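Local coordinates for epidermin biosynthesis protein EpiD (Staphylococcus aureus, PDB 3QJG), which binds flavin mononucleotide and probably catalyses the oxidative decarboxylation of the C-terminal end of the epidermin precursor peptide during lantibiotic biosynthesis, at residues A[26-29]-A[30-34]; A[87-90]-A[91-95]; A[117-121]-A[122-126]; A[130-133]-A[134-137]. One frame throughout, in Å; residues are numbered along the deposited sequence. Where two conformers were deposited one is given.

Contact 1 (A[26-29]-A[30-34])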
# COMPACT_ATOMS: atom_id res chain seq x y z
N ILE A 26 32.82 -20.04 -0.03
CA ILE A 26 33.54 -20.68 1.06
C ILE A 26 34.98 -20.99 0.63
O ILE A 26 35.95 -20.85 1.43
CB ILE A 26 32.80 -21.96 1.58
CG1 ILE A 26 31.55 -21.58 2.40
CG2 ILE A 26 33.72 -22.86 2.46
CD1 ILE A 26 31.06 -22.72 3.36
N GLU A 27 35.13 -21.44 -0.61
CA GLU A 27 36.41 -21.88 -1.13
C GLU A 27 37.33 -20.72 -1.53
O GLU A 27 38.52 -20.80 -1.38
CB GLU A 27 36.21 -22.85 -2.32
CG GLU A 27 35.56 -24.21 -1.97
CD GLU A 27 36.13 -24.90 -0.70
OE1 GLU A 27 35.36 -25.14 0.26
OE2 GLU A 27 37.34 -25.22 -0.69
N LEU A 28 36.75 -19.65 -2.11
CA LEU A 28 37.50 -18.44 -2.43
C LEU A 28 38.05 -17.76 -1.17
O LEU A 28 39.13 -17.18 -1.22
CB LEU A 28 36.63 -17.54 -3.27
CG LEU A 28 36.48 -18.07 -4.70
CD1 LEU A 28 35.28 -17.45 -5.40
CD2 LEU A 28 37.72 -17.79 -5.47
N LYS A 29 37.36 -17.89 -0.04
CA LYS A 29 37.89 -17.40 1.23
C LYS A 29 39.24 -17.98 1.67
O LYS A 29 39.93 -17.35 2.42
CB LYS A 29 36.83 -17.50 2.34
CG LYS A 29 35.87 -16.28 2.29
CD LYS A 29 36.19 -15.40 3.47
CE LYS A 29 36.03 -13.97 3.21
NZ LYS A 29 36.72 -13.27 4.32
N SER A 30 39.63 -19.15 1.17
CA SER A 30 40.98 -19.67 1.42
C SER A 30 42.08 -18.95 0.61
O SER A 30 43.21 -18.92 1.06
CB SER A 30 41.04 -21.17 1.13
OG SER A 30 40.87 -21.39 -0.27
N LYS A 31 41.74 -18.37 -0.56
CA LYS A 31 42.71 -17.63 -1.37
C LYS A 31 42.63 -16.11 -1.23
O LYS A 31 43.61 -15.42 -1.43
CB LYS A 31 42.50 -17.94 -2.83
CG LYS A 31 43.70 -17.63 -3.68
CD LYS A 31 43.32 -17.57 -5.16
CE LYS A 31 44.48 -17.88 -6.07
NZ LYS A 31 44.02 -17.88 -7.49
N PHE A 32 41.46 -15.58 -0.89
CA PHE A 32 41.23 -14.13 -0.95
C PHE A 32 40.82 -13.56 0.38
O PHE A 32 40.15 -14.22 1.15
CB PHE A 32 40.15 -13.85 -1.98
CG PHE A 32 40.58 -14.09 -3.38
CD1 PHE A 32 41.35 -13.15 -4.06
CD2 PHE A 32 40.19 -15.24 -4.04
CE1 PHE A 32 41.73 -13.38 -5.40
CE2 PHE A 32 40.54 -15.46 -5.39
CZ PHE A 32 41.33 -14.54 -6.06
N ASP A 33 41.23 -12.34 0.68
CA ASP A 33 40.84 -11.71 1.94
C ASP A 33 39.32 -11.51 2.00
O ASP A 33 38.64 -12.15 2.76
CB ASP A 33 41.55 -10.36 2.14
CG ASP A 33 41.44 -9.85 3.56
OD1 ASP A 33 40.89 -10.58 4.41
OD2 ASP A 33 41.91 -8.72 3.85
N GLU A 34 38.80 -10.62 1.18
CA GLU A 34 37.36 -10.41 1.12
C GLU A 34 36.85 -11.16 -0.08
O GLU A 34 37.48 -11.13 -1.14
CB GLU A 34 36.96 -8.94 0.95
CG GLU A 34 37.05 -8.09 2.21
CD GLU A 34 36.60 -6.64 1.92
OE1 GLU A 34 36.06 -6.34 0.82
OE2 GLU A 34 36.77 -5.79 2.80
O HOH W 1 39.46 -14.80 3.72

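Contact 2 (A[87-90]-A[91-95]). With FMN (flavin mononucleotide), chain M.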
# COMPACT_ATOMS: atom_id res chain seq x y z
N SER A 87 24.29 -16.03 -20.93
CA SER A 87 24.46 -15.51 -22.24
C SER A 87 24.15 -14.00 -22.37
O SER A 87 24.91 -13.27 -23.05
CB SER A 87 23.57 -16.28 -23.19
OG SER A 87 23.97 -16.02 -24.49
N ASN A 88 23.07 -13.51 -21.72
CA ASN A 88 22.73 -12.09 -21.77
C ASN A 88 23.81 -11.22 -21.26
O ASN A 88 24.11 -10.21 -21.91
CB ASN A 88 21.43 -11.81 -20.97
CG ASN A 88 21.16 -10.37 -20.72
OD1 ASN A 88 20.76 -9.67 -21.60
ND2 ASN A 88 21.27 -9.93 -19.40
N THR A 89 24.30 -11.50 -20.02
CA THR A 89 25.36 -10.74 -19.48
C THR A 89 26.64 -10.77 -20.38
O THR A 89 27.21 -9.72 -20.65
CB THR A 89 25.63 -11.13 -18.03
OG1 THR A 89 24.54 -10.67 -17.20
CG2 THR A 89 26.95 -10.57 -17.53
N ILE A 90 27.02 -11.91 -20.93
CA ILE A 90 28.23 -11.99 -21.77
C ILE A 90 28.07 -11.05 -23.01
O ILE A 90 28.99 -10.25 -23.37
CB ILE A 90 28.53 -13.48 -22.14
CG1 ILE A 90 29.14 -14.20 -20.95
CG2 ILE A 90 29.41 -13.67 -23.42
CD1 ILE A 90 29.09 -15.71 -21.03
N ASN A 91 26.89 -11.11 -23.60
CA ASN A 91 26.61 -10.38 -24.82
C ASN A 91 26.41 -8.85 -24.54
O ASN A 91 26.74 -7.98 -25.39
CB ASN A 91 25.41 -10.97 -25.52
CG ASN A 91 25.64 -12.35 -26.01
OD1 ASN A 91 26.73 -12.67 -26.53
ND2 ASN A 91 24.66 -13.22 -25.83
N LYS A 92 25.86 -8.53 -23.39
CA LYS A 92 25.79 -7.13 -22.98
C LYS A 92 27.24 -6.61 -22.75
O LYS A 92 27.59 -5.51 -23.22
CB LYS A 92 24.95 -6.93 -21.72
CG LYS A 92 23.41 -7.09 -21.88
CD LYS A 92 22.65 -6.04 -21.20
CE LYS A 92 21.17 -6.19 -21.01
NZ LYS A 92 20.76 -5.54 -19.67
N ILE A 93 28.05 -7.35 -21.99
CA ILE A 93 29.44 -6.98 -21.81
C ILE A 93 30.21 -6.87 -23.13
O ILE A 93 30.92 -5.90 -23.32
CB ILE A 93 30.19 -7.87 -20.87
CG1 ILE A 93 29.56 -7.82 -19.45
CG2 ILE A 93 31.60 -7.36 -20.76
CD1 ILE A 93 29.98 -8.93 -18.59
N ALA A 94 30.04 -7.84 -24.05
CA ALA A 94 30.77 -7.78 -25.29
C ALA A 94 30.51 -6.41 -25.89
O ALA A 94 31.43 -5.86 -26.47
CB ALA A 94 30.36 -8.93 -26.26
N ASN A 95 29.30 -5.85 -25.70
CA ASN A 95 28.85 -4.62 -26.44
C ASN A 95 28.88 -3.34 -25.64
O ASN A 95 28.44 -2.30 -26.07
CB ASN A 95 27.44 -4.83 -26.95
CG ASN A 95 27.38 -5.78 -28.11
OD1 ASN A 95 27.72 -5.39 -29.24
ND2 ASN A 95 26.88 -7.00 -27.87
N1 FMN M . 20.15 -17.95 -18.85
C2 FMN M . 21.45 -18.31 -19.05
O2 FMN M . 22.13 -17.71 -19.87
N3 FMN M . 21.99 -19.36 -18.37
C4 FMN M . 21.25 -20.06 -17.47
O4 FMN M . 21.81 -20.99 -16.93
C4A FMN M . 19.92 -19.74 -17.25
N5 FMN M . 19.13 -20.41 -16.34
C5A FMN M . 17.85 -20.01 -16.11
C6 FMN M . 17.05 -20.73 -15.24
C7 FMN M . 15.75 -20.32 -15.01
C7M FMN M . 14.85 -21.03 -14.05
C8 FMN M . 15.25 -19.20 -15.69
C8M FMN M . 13.83 -18.73 -15.53
C9 FMN M . 16.04 -18.51 -16.60
C9A FMN M . 17.34 -18.91 -16.82
N10 FMN M . 18.12 -18.23 -17.75
C10 FMN M . 19.39 -18.64 -17.95
C1' FMN M . 17.64 -17.04 -18.55
C2' FMN M . 18.20 -15.74 -17.97
O2' FMN M . 17.94 -15.68 -16.55
C3' FMN M . 17.61 -14.64 -18.76
O3' FMN M . 18.06 -14.68 -20.14
C4' FMN M . 17.92 -13.28 -18.14
O4' FMN M . 17.47 -12.23 -18.98
C5' FMN M . 19.39 -13.03 -17.97
O5' FMN M . 19.49 -11.86 -17.19
P FMN M . 20.87 -11.45 -16.48
O1P FMN M . 20.81 -9.98 -16.22
O2P FMN M . 22.00 -11.81 -17.39
O3P FMN M . 21.10 -11.97 -15.12
O HOH W 2 20.59 -7.47 -17.90

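Contact 3 (A[117-121]-A[122-126]). With FMN (flavin mononucleotide), chain M.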
# COMPACT_ATOMS: atom_id res chain seq x y z
N PRO A 117 30.99 -19.13 -18.18
CA PRO A 117 29.74 -19.26 -18.87
C PRO A 117 28.88 -20.43 -18.40
O PRO A 117 29.40 -21.51 -18.00
CB PRO A 117 30.14 -19.52 -20.33
CG PRO A 117 31.60 -19.29 -20.46
CD PRO A 117 32.18 -19.22 -19.07
N ASN A 118 27.56 -20.23 -18.48
CA ASN A 118 26.61 -21.18 -17.92
C ASN A 118 25.28 -21.04 -18.62
O ASN A 118 24.57 -20.06 -18.44
CB ASN A 118 26.48 -20.93 -16.42
CG ASN A 118 25.80 -22.11 -15.68
OD1 ASN A 118 26.48 -22.90 -15.02
ND2 ASN A 118 24.46 -22.20 -15.78
N MET A 119 24.96 -21.98 -19.51
CA MET A 119 23.80 -21.77 -20.34
C MET A 119 23.52 -22.97 -21.20
O MET A 119 24.40 -23.78 -21.45
CB MET A 119 24.03 -20.55 -21.20
CG MET A 119 25.17 -20.73 -22.21
SD MET A 119 25.57 -19.24 -23.13
CE MET A 119 26.46 -18.36 -21.91
N ASN A 120 22.27 -23.10 -21.65
CA ASN A 120 21.92 -24.15 -22.59
C ASN A 120 22.85 -24.12 -23.79
O ASN A 120 23.22 -23.05 -24.25
CB ASN A 120 20.49 -23.97 -23.09
CG ASN A 120 20.03 -25.11 -23.91
OD1 ASN A 120 20.07 -25.06 -25.13
ND2 ASN A 120 19.61 -26.19 -23.24
N LEU A 121 23.25 -25.28 -24.27
CA LEU A 121 24.08 -25.36 -25.47
C LEU A 121 23.59 -24.51 -26.67
O LEU A 121 24.41 -23.98 -27.42
CB LEU A 121 24.17 -26.80 -25.93
CG LEU A 121 25.13 -27.09 -27.06
CD1 LEU A 121 26.50 -26.59 -26.67
CD2 LEU A 121 25.13 -28.60 -27.29
N ARG A 122 22.27 -24.38 -26.85
CA ARG A 122 21.73 -23.61 -27.99
C ARG A 122 22.14 -22.17 -27.90
O ARG A 122 22.33 -21.51 -28.93
CB ARG A 122 20.19 -23.63 -28.01
CG ARG A 122 19.62 -24.98 -28.23
CD ARG A 122 18.18 -25.07 -27.81
NE ARG A 122 17.66 -26.30 -28.39
CZ ARG A 122 17.29 -27.39 -27.73
NH1 ARG A 122 17.31 -27.44 -26.41
NH2 ARG A 122 16.87 -28.45 -28.43
N MET A 123 22.25 -21.68 -26.67
CA MET A 123 22.59 -20.31 -26.47
C MET A 123 24.10 -20.14 -26.60
O MET A 123 24.56 -19.13 -27.12
CB MET A 123 22.09 -19.85 -25.11
CG MET A 123 20.59 -20.11 -24.85
SD MET A 123 20.26 -19.97 -23.08
CE MET A 123 19.84 -18.23 -22.99
N TRP A 124 24.86 -21.14 -26.14
CA TRP A 124 26.33 -21.16 -26.26
C TRP A 124 26.72 -21.17 -27.72
O TRP A 124 27.69 -20.55 -28.13
CB TRP A 124 26.92 -22.41 -25.56
CG TRP A 124 28.46 -22.46 -25.51
CD1 TRP A 124 29.27 -23.51 -25.92
CD2 TRP A 124 29.35 -21.46 -24.99
NE1 TRP A 124 30.59 -23.19 -25.74
CE2 TRP A 124 30.68 -21.95 -25.16
CE3 TRP A 124 29.16 -20.19 -24.44
CZ2 TRP A 124 31.81 -21.22 -24.78
CZ3 TRP A 124 30.29 -19.45 -24.05
CH2 TRP A 124 31.62 -19.97 -24.23
N GLU A 125 25.96 -21.90 -28.51
CA GLU A 125 26.32 -22.10 -29.89
C GLU A 125 25.66 -21.10 -30.78
O GLU A 125 25.88 -21.10 -31.97
CB GLU A 125 26.07 -23.54 -30.28
CG GLU A 125 26.94 -24.47 -29.48
CD GLU A 125 27.12 -25.81 -30.14
OE1 GLU A 125 28.30 -26.22 -30.26
OE2 GLU A 125 26.11 -26.44 -30.53
N ASN A 126 24.87 -20.18 -30.21
CA ASN A 126 24.34 -19.07 -31.00
C ASN A 126 25.56 -18.30 -31.54
O ASN A 126 26.41 -17.98 -30.75
CB ASN A 126 23.46 -18.21 -30.12
CG ASN A 126 22.89 -17.04 -30.84
OD1 ASN A 126 23.63 -16.27 -31.42
ND2 ASN A 126 21.57 -16.88 -30.79
N1 FMN M . 20.15 -17.95 -18.85
C2 FMN M . 21.45 -18.31 -19.05
O2 FMN M . 22.13 -17.71 -19.87
N3 FMN M . 21.99 -19.36 -18.37
C4 FMN M . 21.25 -20.06 -17.47
O4 FMN M . 21.81 -20.99 -16.93
C4A FMN M . 19.92 -19.74 -17.25
N5 FMN M . 19.13 -20.41 -16.34
C5A FMN M . 17.85 -20.01 -16.11
C6 FMN M . 17.05 -20.73 -15.24
C7 FMN M . 15.75 -20.32 -15.01
C7M FMN M . 14.85 -21.03 -14.05
C8 FMN M . 15.25 -19.20 -15.69
C8M FMN M . 13.83 -18.73 -15.53
C9 FMN M . 16.04 -18.51 -16.60
C9A FMN M . 17.34 -18.91 -16.82
N10 FMN M . 18.12 -18.23 -17.75
C10 FMN M . 19.39 -18.64 -17.95
C1' FMN M . 17.64 -17.04 -18.55
C2' FMN M . 18.20 -15.74 -17.97
O2' FMN M . 17.94 -15.68 -16.55
C3' FMN M . 17.61 -14.64 -18.76
O3' FMN M . 18.06 -14.68 -20.14
C4' FMN M . 17.92 -13.28 -18.14
O4' FMN M . 17.47 -12.23 -18.98
C5' FMN M . 19.39 -13.03 -17.97
O5' FMN M . 19.49 -11.86 -17.19
P FMN M . 20.87 -11.45 -16.48
O1P FMN M . 20.81 -9.98 -16.22
O2P FMN M . 22.00 -11.81 -17.39
O3P FMN M . 21.10 -11.97 -15.12

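Contact 4 (A[130-133]-A[134-137])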
# COMPACT_ATOMS: atom_id res chain seq x y z
N GLN A 130 28.93 -16.72 -29.79
CA GLN A 130 30.29 -17.14 -30.14
C GLN A 130 31.13 -15.98 -30.63
O GLN A 130 32.31 -16.00 -30.47
CB GLN A 130 30.30 -18.23 -31.23
CG GLN A 130 29.91 -19.62 -30.78
CD GLN A 130 29.56 -20.51 -31.96
OE1 GLN A 130 29.32 -20.02 -33.08
NE2 GLN A 130 29.55 -21.82 -31.74
N ASN A 131 30.55 -15.01 -31.32
CA ASN A 131 31.33 -13.86 -31.80
C ASN A 131 31.79 -12.95 -30.62
O ASN A 131 32.89 -12.38 -30.62
CB ASN A 131 30.47 -13.00 -32.66
CG ASN A 131 30.10 -13.65 -33.95
OD1 ASN A 131 30.67 -14.66 -34.33
ND2 ASN A 131 29.16 -13.07 -34.64
N ASN A 132 30.88 -12.79 -29.67
CA ASN A 132 31.11 -11.98 -28.49
C ASN A 132 32.13 -12.55 -27.55
O ASN A 132 32.92 -11.81 -26.98
CB ASN A 132 29.77 -11.70 -27.79
CG ASN A 132 28.97 -10.61 -28.49
OD1 ASN A 132 29.53 -9.86 -29.27
ND2 ASN A 132 27.67 -10.50 -28.19
N ILE A 133 32.10 -13.86 -27.33
CA ILE A 133 33.16 -14.53 -26.57
C ILE A 133 34.54 -14.31 -27.19
O ILE A 133 35.48 -13.97 -26.47
CB ILE A 133 32.88 -16.03 -26.42
CG1 ILE A 133 31.76 -16.27 -25.40
CG2 ILE A 133 34.18 -16.81 -26.06
CD1 ILE A 133 32.20 -16.11 -23.86
N ARG A 134 34.65 -14.41 -28.53
CA ARG A 134 35.90 -14.17 -29.25
C ARG A 134 36.43 -12.75 -29.11
O ARG A 134 37.63 -12.55 -28.93
CB ARG A 134 35.72 -14.44 -30.76
CG ARG A 134 35.41 -15.87 -31.14
CD ARG A 134 35.57 -16.06 -32.67
NE ARG A 134 34.34 -15.75 -33.42
CZ ARG A 134 33.42 -16.65 -33.81
NH1 ARG A 134 33.54 -17.95 -33.53
NH2 ARG A 134 32.37 -16.24 -34.49
N LEU A 135 35.51 -11.77 -29.24
CA LEU A 135 35.79 -10.35 -28.96
C LEU A 135 36.19 -10.11 -27.50
O LEU A 135 37.11 -9.36 -27.17
CB LEU A 135 34.51 -9.56 -29.20
CG LEU A 135 34.35 -8.55 -30.32
CD1 LEU A 135 34.63 -9.10 -31.74
CD2 LEU A 135 32.91 -7.91 -30.18
N LEU A 136 35.47 -10.70 -26.59
CA LEU A 136 35.86 -10.53 -25.18
C LEU A 136 37.32 -11.01 -24.99
O LEU A 136 38.16 -10.30 -24.36
CB LEU A 136 34.86 -11.21 -24.27
CG LEU A 136 33.52 -10.47 -24.08
CD1 LEU A 136 32.54 -11.38 -23.25
CD2 LEU A 136 33.68 -9.08 -23.32
N LYS A 137 37.67 -12.14 -25.60
CA LYS A 137 39.08 -12.65 -25.58
C LYS A 137 40.00 -11.66 -26.22
O LYS A 137 40.99 -11.28 -25.62
CB LYS A 137 39.23 -14.01 -26.29
CG LYS A 137 38.43 -15.13 -25.65
CD LYS A 137 38.48 -16.44 -26.40
CE LYS A 137 37.83 -17.55 -25.58
NZ LYS A 137 37.58 -18.74 -26.43

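Contact 1 (A[26-29]-A[30-34])
Leu28 O collects two backbone donors from the turn that follows it, Phe32 N at 2.8 Å, almost in line with the C=O bond, and Lys31 N at 2.9 Å, from well above the carbonyl plane. Glu27 O is likewise doubly held, here by a single residue: Ser30 N approaches it from above the plane at 3.2 Å, while Ser30 OG lies in the plane at 2.7 Å. The hydroxyl gets there because OG sits between the backbone N and the carbonyl carbon (chi1 67°), folded back over the preceding turn. On another side of the bend, the Lys29 chain, kinked in its middle, curls forward so that NZ gives a hydrogen bond to Asp33 O at 2.7 Å. A water accepts from Lys29 NZ and lies 2.7 Å from Phe32 O, and Asp57 forms a salt bridge with the same ammonium group. The apolar side is built by Leu28 and Phe32, which run side by side in the same direction, with Leu28 CD2 3.7 Å from Phe32 CE2. Leu28 also packs on Ile10 and Val35, and Phe32 on Val8, all from the sheet beneath. Here the turn completes a beta-alpha-beta crossover: parallel neighbouring strands 7-12 and 34-39 joined through helix 21-28, a unit of the Rossmann-like fold.

Contact 2 (A[87-90]-A[91-95])
The flat carboxamide of Asn88 has different neighbours at its two ends: OD1 accepts from Cys98 N of a neighbouring subunit and lies 3.6 Å from Lys92 CE, while ND2 donates to the flavin mononucleotide phosphate, reaching O2P at 2.8 Å in a nearly straight bond (172°). Asn95 ND2 donates to Asn91 O at 2.7 Å, with the acceptor close to the plane of the amide. Asn88 stands in the first turn of helix 87-94 and Asn95 just past its end; the helix follows strand 79-85 of the Rossmann-like sheet and opens inside the family's PASANT-type sequence, a flavin-binding signature. The first turn serves the cofactor from several directions. Ser87 N donates to flavin O2, and Thr89 OG1, placed beside its backbone N (chi1 -71°), joins Asn88 at phosphate O2P with a 2.8 Å bond. That torsion also sends Thr89 CG2 the other way, alongside Ile93, whose CD1 it meets at 3.6 Å, so one residue is polar toward the phosphate and apolar toward the protein core. Along the helix, i to i+4 backbone bonds join 87-90 to 91-94. Several polar ends turn to partners elsewhere in the chain and in the same neighbour: Ser87 OG is hydrogen-bonded to Thr129 and to His107 of that subunit, Asn91 OD1 to Asn132, and Lys92 NZ forms salt bridges with Asp99 of its own chain and Asp99 of the neighbour. The phosphate site is thus tied into a subunit interface. A water bridges protein and phosphate, accepting from Asn88 ND2 and from Lys92 NZ (2.6 Å) and donating to O1P.

Contact 3 (A[117-121]-A[122-126])
With CG anti to the backbone N (chi1 -175°), Trp124 carries its indole back beside Met119 and Pro117, and Met119, with CG turned between its backbone N and carbonyl carbon (chi1 65°), brings its sulfur up to the rim of that ring. The result is an edge-on Met-aromatic contact, with Met119 SD 3.9 Å from Trp124 CE3. Pro117 CB meets the far end of the indole at CZ3, 3.7 Å away. Where the strand gives way to the helix, Asn120 acts as N-cap: its OD1 accepts from Arg122 N at 2.9 Å, and its carbonyl O takes both Met123 N and Trp124 N, the latter in the carbonyl plane. Leu121 CD1 lies against the Glu125 chain, 3.5 Å from CG. Asn118, just before Met119, faces the cofactor. Asn118 O accepts from flavin N3 at 2.7 Å while Asn118 ND2 donates to O4, so the pyrimidine edge is read by backbone and side chain together; Met123 CE also approaches flavin O2. Residues 117-124 spell out the PXMNXXMW signature of the family of flavin-dependent cysteine decarboxylases, here a capped strand-to-helix junction at the edge of the flavin site.

Contact 4 (A[130-133]-A[134-137])
Three backbone hydrogen bonds of ordinary helical type carry the link between 130-133 and 134-137: Leu136 N to Asn132 O at 2.8 Å, Leu135 N to Asn131 O, and Lys137 N to Ile133 O. The fourth such bond, Arg134 N to Gln130 O, is weak at 3.4 Å. That same carbonyl oxygen lies over the centre of the Arg134 guanidinium, 3.5 Å above its plane, because the arginine chain bends at chi3 (-87°) and folds back along the helix; Asn131 N sits over the same face, nearer the rim. Such an approach puts the negative end of a carbonyl dipole against the cation, which may favour the charge. The amide of Asn131 has a partner across the subunit boundary, ND2 being hydrogen-bonded to Tyr139 of a neighbouring subunit. Further round, Ile133 CG2 rests against the extended Lys137 chain, 3.8 Å from CE. The buried side of helix 127-138 packs against helix 87-94: Ile133 and Leu136 lie on Ile90, Leu136 also on Ile93, while Ile133 and Lys137 touch Ile143 of strand 142-143.

Contacts 2, 3 and 4 form one connected region, whereas contact 1 stands across the chain's centre from each of them, its nearest atoms about 14 Å from contact 3. Contacts 2 and 3 share the flavin mononucleotide, the former gripping its phosphate as well as O2, the latter its pyrimidine edge, and they meet directly where Ser87 N lies 3.3 Å from Met119 CE. Contact 4 backs both without reaching the cofactor, the side chain of Ile133 staying about 11 Å from it: Leu136 CD2 rests 3.7 Å from Ile93 CG2, and Ile133 CG1 3.8 Å from Trp124 CZ3. All three also touch the same neighbouring subunit, so cofactor binding and assembly are structurally interwoven here.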